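Local structure of Rab3 interacting molecule variant 2 (Drosophila melanogaster, 4TS6) at residues S36-Q39 / R44-Y47; P54-K59 / L93-L98; R63-G68 / P73-T78; L84-L89 / H120-E125. The protein probably helps to organise the presynaptic active zone and neurotransmitter release as a Rab3-interacting scaffold, of which this is the C2A domain. All coordinates share one frame; numbering follows the deposited sequence.

Contact 1: residues S36-Q39 / R44-Y47; sequences SLRQ and RNPY
Arg44 turns its CG anti to the carbonyl carbon (chi1 -59°) and runs extended from CG to NE, which carries its guanidinium to Ser36 in the loop that joins strands 24-33 and 46-53 of the C2 beta sandwich. The grip is side-on, with two nitrogens on two oxygens of one residue. NE donates to the backbone O of Ser36 at 2.9 Å, arriving well above the carbonyl plane, while NH1 of Arg44 reaches OG of Ser36, also at 2.9 Å. Serine suits the place because its short hydroxyl, set between backbone N and carbonyl carbon (chi1 55°), presents a second acceptor beside the carbonyl. Arg38 lies over one face of the Arg44 guanidinium with its aliphatic CG, and the two guanidinium planes stand 75° apart. Asp100 draws both arginines in: it forms a salt bridge with Arg38 NE, a longer, weak ion pair with Arg44 NH2, and accepts from the backbone N of Asn45. The Asn45 amide is committed outward, OD1 to Thr69 N and ND2 to Tyr101 O, tying this loop to its neighbours. Across the contact, ND2 of Asn45 sits 3.1 Å from Arg38 NH1, two donors side by side without a bond.

Contact 2: residues P54-K59 / L93-L98; sequences PDRSHK and LLEVTL
Arg56 meets Glu95 end-on, its two terminal nitrogens each taking one oxygen of the carboxylate in a bidentate salt bridge. NH2 of Arg56 lies 2.6 Å from OE1 of Glu95, and NH1 of Arg56 is 2.9 Å from OE2 of Glu95. Both oxygens are met on their syn side, yet the fit is not coplanar: guanidinium and carboxylate are turned 47° against each other. Glu95 points toward the loop with CG anti to its backbone N (chi1 -174°) and an extended chain, which lifts the carboxylate off strand 93-100; Arg56 comes in across it at about a right angle after a bend at chi2. Further out, Phe51 on the adjacent strand 46-53 makes a cation-pi contact with Arg56. Arg56 is the middle residue of an Asx turn, in which OD1 of Asp55 accepts from the backbone N of Ser57 at 2.8 Å and also from its hydroxyl. In this C2 beta sandwich the pair thus joins the loop after strand 46-53 to the neighbouring strand of the same sheet. Long side chains suit such a bridge, for the CA atoms of Arg56 and Glu95 are 10.4 Å apart, and on this accessible surface the opposite charges probably largely neutralise each other.

Contact 3: residues R63-G68 / P73-T78; sequences RTKTVG and PRWGQT
In this C2 beta sandwich, the segment after strand 62-63 runs along strand 74-81, where Gly76 and Gln77 form a G1 beta bulge opposite Leu29. Gly76 suits the bulge because, without a CB, it adopts the positive phi there easily. Next to it, Gln77 turns its side chain toward residues 63-68, and its OE1 accepts from the backbone N of Lys65 at 3.2 Å, with a nearly straight N-H...O angle of 166°. The donor stands above the amide carbonyl plane. The Lys65 chain leaves between its backbone N and carbonyl carbon (chi1 65°) and bends only at its end, which brings NZ to the backbone O of Trp75 at 3.0 Å, on a lone pair in the carbonyl plane; a weaker bond runs from NZ to Gln77 OE1. An alanine in place of Gln77 would probably leave the Lys65 N-H without this acceptor and deprive the ammonium of its weaker partner.

The indole of Trp75 turns its five-membered ring to residues 64-67, and Pro46 also touches this side chain. Thr64 lies over one face, with CB 4.0 Å from the centroid of the five-membered ring in a CH-pi contact. Pro73 CB covers the opposite ring face near the rim. Val67 CG2 approaches Trp75 CD1 at 3.7 Å, and its CB meets Pro73 CB. A broad flat ring suits this place because small side chains can pack on both faces. The mixture implies division of labour: packing on the indole closes the inner side, where the Thr64 hydroxyl is satisfied by Ala48 N and Lys65 O, while the lysine and glutamine bonds fasten the more accessible side.

Contact 4: residues L84-L89 / H120-E125; sequences LRRCDL and HILDDE
Arg86 and Leu89, in the turn between strands 74-81 and 93-100 of the C2 beta sandwich, meet His120 and Leu122 in the turn that leads into strand 123-130. One polar bond spans the gap: NH1 of Arg86 donates to the backbone O of His120 at 3.0 Å, with the oxygen at the edge of the guanidinium, close to its plane, and the nitrogen in the carbonyl plane. A long side chain is needed, since the CA atoms of Arg86 and Leu122 are 9.6 Å apart. Arg86 sets off with CG anti to its backbone N (chi1 -178°), then bends at chi2 to bring the guanidinium round, and NH2 is held by Asn90 OD1. Replacing Arg86 with a leucine would probably leave the His120 carbonyl without this donor and Asn90 OD1 without its partner.

Within each turn, further bonds set the shape. Arg85 clasps Asp88 side-on in a salt bridge, and Asp88 OD2 also takes the backbone N of Arg85. In the other turn, His120 ND1 accepts from Leu122 N in the ring plane, with NE2 bonded to Tyr129 OH.

The apolar share belongs to Leu122, whose other neighbours include Leu16 and Tyr18 of strand 11-19. Its CD1 lies 3.5 Å from Arg86 NE, and the leucines Leu89 and Leu122 come tip to tip, CD1 to CD1, at 3.5 Å.

How the contacts relate
Contacts 1 and 2 lie on the surface and are carried by arginine, in contact 1 gripping a serine and in contact 2 a carboxylate; both reach the sheet in which strands 46-53 and 93-100 are neighbours. Contacts 3 and 4 are partly buried and add apolar packing: contact 3 builds it around an indole, and contact 4 combines a leucine pair with a single arginine-to-carbonyl bond. Both reach the other sheet, at its outermost strands 74-81 and 123-130, but contact 3 also joins it to the edge of the first sheet. Contacts 1 and 3 touch directly, Pro46 O probably accepting from Val67 N, whereas contacts 1 and 4 stand about 32 Å apart between centres, near distant ends of the sandwich.

Contact 1: residues S36-Q39 / R44-Y47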
loop_
_atom_site.group_PDB
_atom_site.type_symbol
_atom_site.label_atom_id
_atom_site.label_comp_id
_atom_site.label_asym_id
_atom_site.label_seq_id
_atom_site.Cartn_x
_atom_site.Cartn_y
_atom_site.Cartn_z
ATOM N N SER A 36 -12.383 -9.409 3.821
ATOM C CA SER A 36 -13.652 -10.096 3.661
ATOM C C SER A 36 -13.592 -11.025 2.457
ATOM O O SER A 36 -12.746 -10.857 1.568
ATOM C CB SER A 36 -14.747 -9.069 3.407
ATOM O OG SER A 36 -14.387 -8.257 2.299
ATOM N N LEU A 37 -14.495 -11.996 2.428
ATOM C CA LEU A 37 -14.750 -12.757 1.209
ATOM C C LEU A 37 -15.607 -11.902 0.278
ATOM O O LEU A 37 -16.154 -10.873 0.687
ATOM C CB LEU A 37 -15.494 -14.048 1.536
ATOM C CG LEU A 37 -14.869 -14.997 2.556
ATOM C CD1 LEU A 37 -15.874 -16.067 2.986
ATOM C CD2 LEU A 37 -13.623 -15.639 1.977
ATOM N N ARG A 38 -15.726 -12.315 -0.976
ATOM C CA ARG A 38 -16.690 -11.686 -1.865
ATOM C C ARG A 38 -18.090 -12.151 -1.463
ATOM O O ARG A 38 -18.230 -13.123 -0.723
ATOM C CB ARG A 38 -16.403 -12.067 -3.313
ATOM C CG ARG A 38 -15.031 -11.645 -3.809
ATOM C CD ARG A 38 -14.858 -12.065 -5.265
ATOM N NE ARG A 38 -13.583 -11.622 -5.815
ATOM C CZ ARG A 38 -13.045 -12.106 -6.930
ATOM N NH1 ARG A 38 -11.878 -11.639 -7.361
ATOM N NH2 ARG A 38 -13.667 -13.059 -7.614
ATOM N N GLN A 39 -19.116 -11.451 -1.941
ATOM C CA GLN A 39 -20.505 -11.824 -1.685
ATOM C C GLN A 39 -20.738 -13.256 -2.123
ATOM O O GLN A 39 -21.411 -14.027 -1.438
ATOM C CB GLN A 39 -21.436 -10.932 -2.494
ATOM C CG GLN A 39 -20.941 -9.517 -2.665
ATOM C CD GLN A 39 -21.524 -8.582 -1.636
ATOM O OE1 GLN A 39 -21.923 -9.006 -0.550
ATOM N NE2 GLN A 39 -21.589 -7.299 -1.976
ATOM N N ARG A 44 -10.726 -13.421 -2.313
ATOM C CA ARG A 44 -10.303 -12.336 -3.175
ATOM C C ARG A 44 -8.958 -12.648 -3.818
ATOM O O ARG A 44 -8.282 -13.611 -3.446
ATOM C CB ARG A 44 -10.227 -11.049 -2.358
ATOM C CG ARG A 44 -11.558 -10.703 -1.727
ATOM C CD ARG A 44 -11.621 -9.270 -1.256
ATOM N NE ARG A 44 -12.908 -8.998 -0.625
ATOM C CZ ARG A 44 -13.915 -8.365 -1.214
ATOM N NH1 ARG A 44 -15.050 -8.172 -0.556
ATOM N NH2 ARG A 44 -13.791 -7.931 -2.462
ATOM N N ASN A 45 -8.585 -11.823 -4.787
ATOM C CA ASN A 45 -7.282 -11.897 -5.426
ATOM C C ASN A 45 -6.654 -10.533 -5.296
ATOM O O ASN A 45 -6.664 -9.744 -6.249
ATOM C CB ASN A 45 -7.415 -12.246 -6.906
ATOM C CG ASN A 45 -8.214 -13.510 -7.135
ATOM O OD1 ASN A 45 -7.827 -14.585 -6.684
ATOM N ND2 ASN A 45 -9.326 -13.392 -7.858
ATOM N N PRO A 46 -6.104 -10.247 -4.113
ATOM C CA PRO A 46 -5.650 -8.917 -3.706
ATOM C C PRO A 46 -4.307 -8.472 -4.293
ATOM O O PRO A 46 -3.372 -9.264 -4.372
ATOM C CB PRO A 46 -5.512 -9.047 -2.167
ATOM C CG PRO A 46 -6.111 -10.388 -1.796
ATOM C CD PRO A 46 -5.969 -11.236 -3.025
ATOM N N TYR A 47 -4.235 -7.211 -4.710
ATOM C CA TYR A 47 -2.975 -6.541 -5.025
ATOM C C TYR A 47 -3.108 -5.137 -4.517
ATOM O O TYR A 47 -4.218 -4.677 -4.226
ATOM C CB TYR A 47 -2.674 -6.502 -6.527
ATOM C CG TYR A 47 -3.681 -5.725 -7.357
ATOM C CD1 TYR A 47 -4.848 -6.325 -7.813
ATOM C CD2 TYR A 47 -3.452 -4.398 -7.700
ATOM C CE1 TYR A 47 -5.769 -5.614 -8.603
ATOM C CE2 TYR A 47 -4.362 -3.682 -8.469
ATOM C CZ TYR A 47 -5.512 -4.291 -8.920
ATOM O OH TYR A 47 -6.406 -3.563 -9.698
#

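Contact 2: residues P54-K59 / L93-L98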
loop_
_atom_site.group_PDB
_atom_site.type_symbol
_atom_site.label_atom_id
_atom_site.label_comp_id
_atom_site.label_asym_id
_atom_site.label_seq_id
_atom_site.Cartn_x
_atom_site.Cartn_y
_atom_site.Cartn_z
ATOM N N PRO A 54 0.990 14.547 -4.045
ATOM C CA PRO A 54 -0.015 14.796 -5.091
ATOM C C PRO A 54 0.217 14.157 -6.471
ATOM O O PRO A 54 -0.741 14.083 -7.248
ATOM C CB PRO A 54 -0.024 16.329 -5.211
ATOM C CG PRO A 54 1.347 16.748 -4.750
ATOM C CD PRO A 54 1.662 15.796 -3.628
ATOM N N ASP A 55 1.426 13.703 -6.775
ATOM C CA ASP A 55 1.698 13.159 -8.121
ATOM C C ASP A 55 0.871 11.911 -8.432
ATOM O O ASP A 55 0.951 10.913 -7.709
ATOM C CB ASP A 55 3.184 12.847 -8.269
ATOM C CG ASP A 55 3.567 12.438 -9.688
ATOM O OD1 ASP A 55 2.678 12.300 -10.572
ATOM O OD2 ASP A 55 4.779 12.242 -9.908
ATOM N N ARG A 56 0.076 11.959 -9.507
ATOM C CA ARG A 56 -0.746 10.799 -9.894
ATOM C C ARG A 56 -0.346 10.168 -11.240
ATOM O O ARG A 56 -1.094 9.360 -11.811
ATOM C CB ARG A 56 -2.242 11.159 -9.908
ATOM C CG ARG A 56 -2.900 11.248 -8.530
ATOM C CD ARG A 56 -4.090 10.298 -8.394
ATOM N NE ARG A 56 -4.751 10.442 -7.097
ATOM C CZ ARG A 56 -5.015 9.436 -6.265
ATOM N NH1 ARG A 56 -4.695 8.190 -6.592
ATOM N NH2 ARG A 56 -5.615 9.678 -5.105
ATOM N N SER A 57 0.827 10.537 -11.745
ATOM C CA SER A 57 1.282 10.046 -13.043
ATOM C C SER A 57 1.862 8.644 -12.885
ATOM O O SER A 57 1.990 8.148 -11.771
ATOM C CB SER A 57 2.331 10.986 -13.624
ATOM O OG SER A 57 3.464 11.055 -12.774
ATOM N N HIS A 58 2.205 8.005 -13.998
ATOM C CA HIS A 58 2.852 6.690 -13.971
ATOM C C HIS A 58 4.095 6.704 -13.077
ATOM O O HIS A 58 4.487 5.682 -12.516
ATOM C CB HIS A 58 3.243 6.287 -15.395
ATOM C CG HIS A 58 3.952 7.374 -16.143
ATOM N ND1 HIS A 58 3.282 8.342 -16.861
ATOM C CD2 HIS A 58 5.271 7.663 -16.261
ATOM C CE1 HIS A 58 4.157 9.174 -17.399
ATOM N NE2 HIS A 58 5.371 8.785 -17.050
ATOM N N LYS A 59 4.701 7.880 -12.946
ATOM C CA LYS A 59 5.939 8.068 -12.202
ATOM C C LYS A 59 5.794 7.743 -10.712
ATOM O O LYS A 59 6.723 7.239 -10.077
ATOM C CB LYS A 59 6.390 9.521 -12.381
ATOM C CG LYS A 59 7.730 9.873 -11.757
ATOM C CD LYS A 59 7.980 11.382 -11.819
ATOM C CE LYS A 59 9.279 11.760 -11.112
ATOM N NZ LYS A 59 9.112 12.903 -10.169
ATOM N N LEU A 93 1.366 12.669 0.737
ATOM C CA LEU A 93 0.623 11.560 1.332
ATOM C C LEU A 93 1.036 10.277 0.642
ATOM O O LEU A 93 1.160 10.249 -0.574
ATOM C CB LEU A 93 -0.881 11.749 1.140
ATOM C CG LEU A 93 -1.528 12.968 1.785
ATOM C CD1 LEU A 93 -3.016 12.988 1.480
ATOM C CD2 LEU A 93 -1.305 12.951 3.271
ATOM N N LEU A 94 1.260 9.216 1.409
ATOM C CA LEU A 94 1.430 7.902 0.789
ATOM C C LEU A 94 0.056 7.239 0.773
ATOM O O LEU A 94 -0.543 7.024 1.822
ATOM C CB LEU A 94 2.414 7.038 1.577
ATOM C CG LEU A 94 2.858 5.754 0.867
ATOM C CD1 LEU A 94 3.796 6.112 -0.258
ATOM C CD2 LEU A 94 3.523 4.790 1.841
ATOM N N GLU A 95 -0.452 6.936 -0.417
ATOM C CA GLU A 95 -1.803 6.393 -0.559
ATOM C C GLU A 95 -1.654 4.961 -1.034
ATOM O O GLU A 95 -1.192 4.720 -2.153
ATOM C CB GLU A 95 -2.600 7.210 -1.591
ATOM C CG GLU A 95 -4.088 6.819 -1.716
ATOM C CD GLU A 95 -4.728 7.337 -3.001
ATOM O OE1 GLU A 95 -5.617 8.232 -2.933
ATOM O OE2 GLU A 95 -4.344 6.833 -4.082
ATOM N N VAL A 96 -2.015 4.014 -0.172
ATOM C CA VAL A 96 -1.924 2.596 -0.503
ATOM C C VAL A 96 -3.345 2.076 -0.620
ATOM O O VAL A 96 -4.130 2.158 0.331
ATOM C CB VAL A 96 -1.199 1.795 0.604
ATOM C CG1 VAL A 96 -1.102 0.313 0.199
ATOM C CG2 VAL A 96 0.197 2.380 0.891
ATOM N N THR A 97 -3.688 1.542 -1.784
ATOM C CA THR A 97 -5.043 1.070 -2.001
ATOM C C THR A 97 -5.028 -0.410 -2.343
ATOM O O THR A 97 -4.254 -0.839 -3.196
ATOM C CB THR A 97 -5.717 1.844 -3.137
ATOM O OG1 THR A 97 -5.625 3.254 -2.882
ATOM C CG2 THR A 97 -7.162 1.453 -3.249
ATOM N N LEU A 98 -5.880 -1.187 -1.674
ATOM C CA LEU A 98 -6.032 -2.609 -1.985
ATOM C C LEU A 98 -7.186 -2.820 -2.950
ATOM O O LEU A 98 -8.262 -2.240 -2.779
ATOM C CB LEU A 98 -6.295 -3.435 -0.719
ATOM C CG LEU A 98 -5.088 -4.137 -0.103
ATOM C CD1 LEU A 98 -4.000 -3.138 0.132
ATOM C CD2 LEU A 98 -5.448 -4.823 1.205
#

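Contact 3: residues R63-G68 / P73-T78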
loop_
_atom_site.group_PDB
_atom_site.type_symbol
_atom_site.label_atom_id
_atom_site.label_comp_id
_atom_site.label_asym_id
_atom_site.label_seq_id
_atom_site.Cartn_x
_atom_site.Cartn_y
_atom_site.Cartn_z
ATOM N N ARG A 63 2.869 -0.998 -8.019
ATOM C CA ARG A 63 1.821 -2.007 -7.921
ATOM C C ARG A 63 2.447 -3.336 -7.511
ATOM O O ARG A 63 3.489 -3.716 -8.042
ATOM C CB ARG A 63 1.126 -2.110 -9.291
ATOM C CG ARG A 63 0.061 -3.170 -9.367
ATOM C CD ARG A 63 -0.401 -3.400 -10.795
ATOM N NE ARG A 63 -1.222 -4.605 -10.893
ATOM C CZ ARG A 63 -2.427 -4.641 -11.455
ATOM N NH1 ARG A 63 -2.946 -3.536 -11.978
ATOM N NH2 ARG A 63 -3.108 -5.781 -11.497
ATOM N N THR A 64 1.839 -4.031 -6.551
ATOM C CA THR A 64 2.355 -5.329 -6.117
ATOM C C THR A 64 1.902 -6.391 -7.084
ATOM O O THR A 64 0.996 -6.163 -7.889
ATOM C CB THR A 64 1.769 -5.729 -4.764
ATOM O OG1 THR A 64 0.355 -5.927 -4.915
ATOM C CG2 THR A 64 2.026 -4.647 -3.705
ATOM N N LYS A 65 2.498 -7.572 -6.989
ATOM C CA LYS A 65 1.953 -8.710 -7.702
ATOM C C LYS A 65 0.586 -9.046 -7.105
ATOM O O LYS A 65 0.257 -8.647 -5.983
ATOM C CB LYS A 65 2.882 -9.919 -7.584
ATOM C CG LYS A 65 3.002 -10.434 -6.166
ATOM C CD LYS A 65 3.870 -11.684 -6.065
ATOM C CE LYS A 65 4.474 -11.788 -4.671
ATOM N NZ LYS A 65 5.138 -10.501 -4.306
ATOM N N THR A 66 -0.205 -9.784 -7.867
ATOM C CA THR A 66 -1.513 -10.215 -7.419
ATOM C C THR A 66 -1.352 -11.591 -6.808
ATOM O O THR A 66 -0.707 -12.460 -7.410
ATOM C CB THR A 66 -2.466 -10.298 -8.612
ATOM O OG1 THR A 66 -2.608 -8.992 -9.182
ATOM C CG2 THR A 66 -3.823 -10.826 -8.190
ATOM N N VAL A 67 -1.914 -11.783 -5.614
ATOM C CA VAL A 67 -1.932 -13.104 -4.978
ATOM C C VAL A 67 -3.309 -13.752 -5.163
ATOM O O VAL A 67 -4.340 -13.106 -4.966
ATOM C CB VAL A 67 -1.596 -13.014 -3.482
ATOM C CG1 VAL A 67 -1.589 -14.404 -2.861
ATOM C CG2 VAL A 67 -0.250 -12.344 -3.292
ATOM N N GLY A 68 -3.332 -15.023 -5.546
ATOM C CA GLY A 68 -4.589 -15.671 -5.867
ATOM C C GLY A 68 -5.402 -16.171 -4.682
ATOM O O GLY A 68 -4.844 -16.696 -3.727
ATOM N N PRO A 73 -3.309 -12.029 1.980
ATOM C CA PRO A 73 -2.234 -11.950 0.979
ATOM C C PRO A 73 -0.892 -11.560 1.588
ATOM O O PRO A 73 -0.847 -10.686 2.451
ATOM C CB PRO A 73 -2.708 -10.820 0.054
ATOM C CG PRO A 73 -3.551 -9.921 0.968
ATOM C CD PRO A 73 -4.274 -10.917 1.859
ATOM N N ARG A 74 0.189 -12.193 1.141
ATOM C CA ARG A 74 1.533 -11.757 1.520
ATOM C C ARG A 74 2.313 -11.379 0.264
ATOM O O ARG A 74 2.366 -12.148 -0.701
ATOM C CB ARG A 74 2.271 -12.862 2.289
ATOM C CG ARG A 74 1.494 -13.399 3.494
ATOM C CD ARG A 74 2.308 -14.389 4.327
ATOM N NE ARG A 74 3.531 -13.786 4.845
ATOM C CZ ARG A 74 3.603 -13.117 5.992
ATOM N NH1 ARG A 74 2.525 -12.969 6.746
ATOM N NH2 ARG A 74 4.755 -12.594 6.389
ATOM N N TRP A 75 2.908 -10.192 0.263
ATOM C CA TRP A 75 3.670 -9.742 -0.903
ATOM C C TRP A 75 5.172 -9.654 -0.618
ATOM O O TRP A 75 5.989 -10.030 -1.463
ATOM C CB TRP A 75 3.154 -8.392 -1.414
ATOM C CG TRP A 75 1.682 -8.373 -1.760
ATOM C CD1 TRP A 75 1.084 -8.864 -2.892
ATOM C CD2 TRP A 75 0.635 -7.803 -0.964
ATOM N NE1 TRP A 75 -0.280 -8.644 -2.836
ATOM C CE2 TRP A 75 -0.576 -7.984 -1.667
ATOM C CE3 TRP A 75 0.607 -7.149 0.275
ATOM C CZ2 TRP A 75 -1.809 -7.540 -1.161
ATOM C CZ3 TRP A 75 -0.615 -6.710 0.775
ATOM C CH2 TRP A 75 -1.803 -6.908 0.058
ATOM N N GLY A 76 5.529 -9.166 0.572
ATOM C CA GLY A 76 6.916 -8.893 0.900
ATOM C C GLY A 76 7.586 -7.993 -0.127
ATOM O O GLY A 76 8.751 -8.196 -0.475
ATOM N N GLN A 77 6.855 -6.991 -0.604
ATOM C CA GLN A 77 7.286 -6.190 -1.753
ATOM C C GLN A 77 7.757 -4.794 -1.348
ATOM O O GLN A 77 7.027 -4.063 -0.674
ATOM C CB GLN A 77 6.119 -6.053 -2.732
ATOM C CG GLN A 77 6.523 -5.691 -4.143
ATOM C CD GLN A 77 6.040 -6.705 -5.186
ATOM O OE1 GLN A 77 5.039 -7.425 -4.999
ATOM N NE2 GLN A 77 6.753 -6.755 -6.301
ATOM N N THR A 78 8.965 -4.424 -1.767
ATOM C CA THR A 78 9.538 -3.118 -1.420
ATOM C C THR A 78 9.546 -2.185 -2.627
ATOM O O THR A 78 9.886 -2.598 -3.737
ATOM C CB THR A 78 10.956 -3.274 -0.851
ATOM O OG1 THR A 78 10.878 -3.945 0.413
ATOM C CG2 THR A 78 11.631 -1.920 -0.655
#

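Contact 4: residues L84-L89 / H120-E125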
loop_
_atom_site.group_PDB
_atom_site.type_symbol
_atom_site.label_atom_id
_atom_site.label_comp_id
_atom_site.label_asym_id
_atom_site.label_seq_id
_atom_site.Cartn_x
_atom_site.Cartn_y
_atom_site.Cartn_z
ATOM N N LEU A 84 14.219 12.679 -2.889
ATOM C CA LEU A 84 13.440 13.298 -1.810
ATOM C C LEU A 84 14.277 13.629 -0.573
ATOM O O LEU A 84 14.914 12.742 -0.008
ATOM C CB LEU A 84 12.306 12.345 -1.398
ATOM C CG LEU A 84 11.253 12.100 -2.480
ATOM C CD1 LEU A 84 10.381 10.891 -2.165
ATOM C CD2 LEU A 84 10.395 13.345 -2.664
ATOM N N ARG A 85 14.282 14.892 -0.141
ATOM C CA ARG A 85 14.808 15.211 1.186
ATOM C C ARG A 85 13.712 14.856 2.167
ATOM O O ARG A 85 12.545 14.804 1.793
ATOM C CB ARG A 85 15.135 16.705 1.336
ATOM C CG ARG A 85 16.200 17.230 0.379
ATOM C CD ARG A 85 16.295 18.748 0.450
ATOM N NE ARG A 85 15.013 19.370 0.126
ATOM C CZ ARG A 85 14.771 20.675 0.192
ATOM N NH1 ARG A 85 15.727 21.513 0.566
ATOM N NH2 ARG A 85 13.562 21.134 -0.113
ATOM N N ARG A 86 14.067 14.615 3.421
ATOM C CA ARG A 86 13.045 14.353 4.423
ATOM C C ARG A 86 11.966 15.453 4.394
ATOM O O ARG A 86 10.777 15.161 4.404
ATOM C CB ARG A 86 13.679 14.235 5.822
ATOM C CG ARG A 86 12.677 13.908 6.941
ATOM C CD ARG A 86 11.726 12.795 6.516
ATOM N NE ARG A 86 10.687 12.505 7.505
ATOM C CZ ARG A 86 9.560 13.202 7.636
ATOM N NH1 ARG A 86 8.671 12.859 8.558
ATOM N NH2 ARG A 86 9.322 14.245 6.850
ATOM N N CYS A 87 12.378 16.715 4.316
ATOM C CA CYS A 87 11.407 17.804 4.407
ATOM C C CYS A 87 10.474 17.851 3.197
ATOM O O CYS A 87 9.368 18.383 3.289
ATOM C CB CYS A 87 12.105 19.148 4.625
ATOM S SG CYS A 87 13.201 19.610 3.287
ATOM N N ASP A 88 10.906 17.264 2.079
ATOM C CA ASP A 88 10.077 17.195 0.880
ATOM C C ASP A 88 8.858 16.303 1.083
ATOM O O ASP A 88 7.919 16.328 0.287
ATOM C CB ASP A 88 10.893 16.685 -0.314
ATOM C CG ASP A 88 11.928 17.669 -0.763
ATOM O OD1 ASP A 88 11.656 18.890 -0.716
ATOM O OD2 ASP A 88 13.033 17.233 -1.152
ATOM N N LEU A 89 8.871 15.512 2.148
ATOM C CA LEU A 89 7.760 14.607 2.413
ATOM C C LEU A 89 6.633 15.349 3.121
ATOM O O LEU A 89 5.504 14.863 3.189
ATOM C CB LEU A 89 8.220 13.429 3.270
ATOM C CG LEU A 89 9.306 12.537 2.662
ATOM C CD1 LEU A 89 9.651 11.406 3.608
ATOM C CD2 LEU A 89 8.868 11.995 1.333
ATOM N N HIS A 120 5.001 11.108 10.299
ATOM C CA HIS A 120 5.533 9.752 10.482
ATOM C C HIS A 120 7.035 9.734 10.816
ATOM O O HIS A 120 7.788 10.581 10.345
ATOM C CB HIS A 120 5.248 8.888 9.249
ATOM C CG HIS A 120 5.167 7.424 9.551
ATOM N ND1 HIS A 120 6.277 6.656 9.826
ATOM C CD2 HIS A 120 4.100 6.587 9.625
ATOM C CE1 HIS A 120 5.904 5.407 10.052
ATOM N NE2 HIS A 120 4.589 5.341 9.936
ATOM N N ILE A 121 7.455 8.758 11.624
ATOM C CA ILE A 121 8.840 8.651 12.093
ATOM C C ILE A 121 9.765 8.056 11.030
ATOM O O ILE A 121 10.942 8.407 10.958
ATOM C CB ILE A 121 8.936 7.816 13.409
ATOM C CG1 ILE A 121 10.368 7.811 13.960
ATOM C CG2 ILE A 121 8.434 6.396 13.205
ATOM C CD1 ILE A 121 10.587 6.880 15.145
ATOM N N LEU A 122 9.225 7.146 10.222
ATOM C CA LEU A 122 9.954 6.547 9.098
ATOM C C LEU A 122 11.196 5.762 9.520
ATOM O O LEU A 122 12.302 6.029 9.045
ATOM C CB LEU A 122 10.306 7.609 8.048
ATOM C CG LEU A 122 9.094 8.362 7.494
ATOM C CD1 LEU A 122 9.521 9.404 6.492
ATOM C CD2 LEU A 122 8.090 7.416 6.865
ATOM N N ASP A 123 11.003 4.776 10.393
ATOM C CA ASP A 123 12.118 4.009 10.950
ATOM C C ASP A 123 12.141 2.551 10.489
ATOM O O ASP A 123 12.826 1.719 11.085
ATOM C CB ASP A 123 12.079 4.056 12.480
ATOM C CG ASP A 123 10.727 3.647 13.048
ATOM O OD1 ASP A 123 9.843 3.206 12.276
ATOM O OD2 ASP A 123 10.551 3.766 14.279
ATOM N N ASP A 124 11.369 2.243 9.450
ATOM C CA ASP A 124 11.291 0.883 8.912
ATOM C C ASP A 124 10.738 -0.149 9.891
ATOM O O ASP A 124 10.955 -1.346 9.729
ATOM C CB ASP A 124 12.635 0.428 8.323
ATOM C CG ASP A 124 12.490 -0.130 6.912
ATOM O OD1 ASP A 124 11.614 0.372 6.173
ATOM O OD2 ASP A 124 13.234 -1.066 6.540
ATOM N N GLU A 125 10.020 0.324 10.904
ATOM C CA GLU A 125 9.320 -0.559 11.830
ATOM C C GLU A 125 8.089 -1.055 11.087
ATOM O O GLU A 125 7.422 -0.266 10.429
ATOM C CB GLU A 125 8.903 0.232 13.080
ATOM C CG GLU A 125 8.282 -0.576 14.230
ATOM C CD GLU A 125 8.119 0.241 15.525
ATOM O OE1 GLU A 125 7.929 1.477 15.453
ATOM O OE2 GLU A 125 8.184 -0.360 16.619
#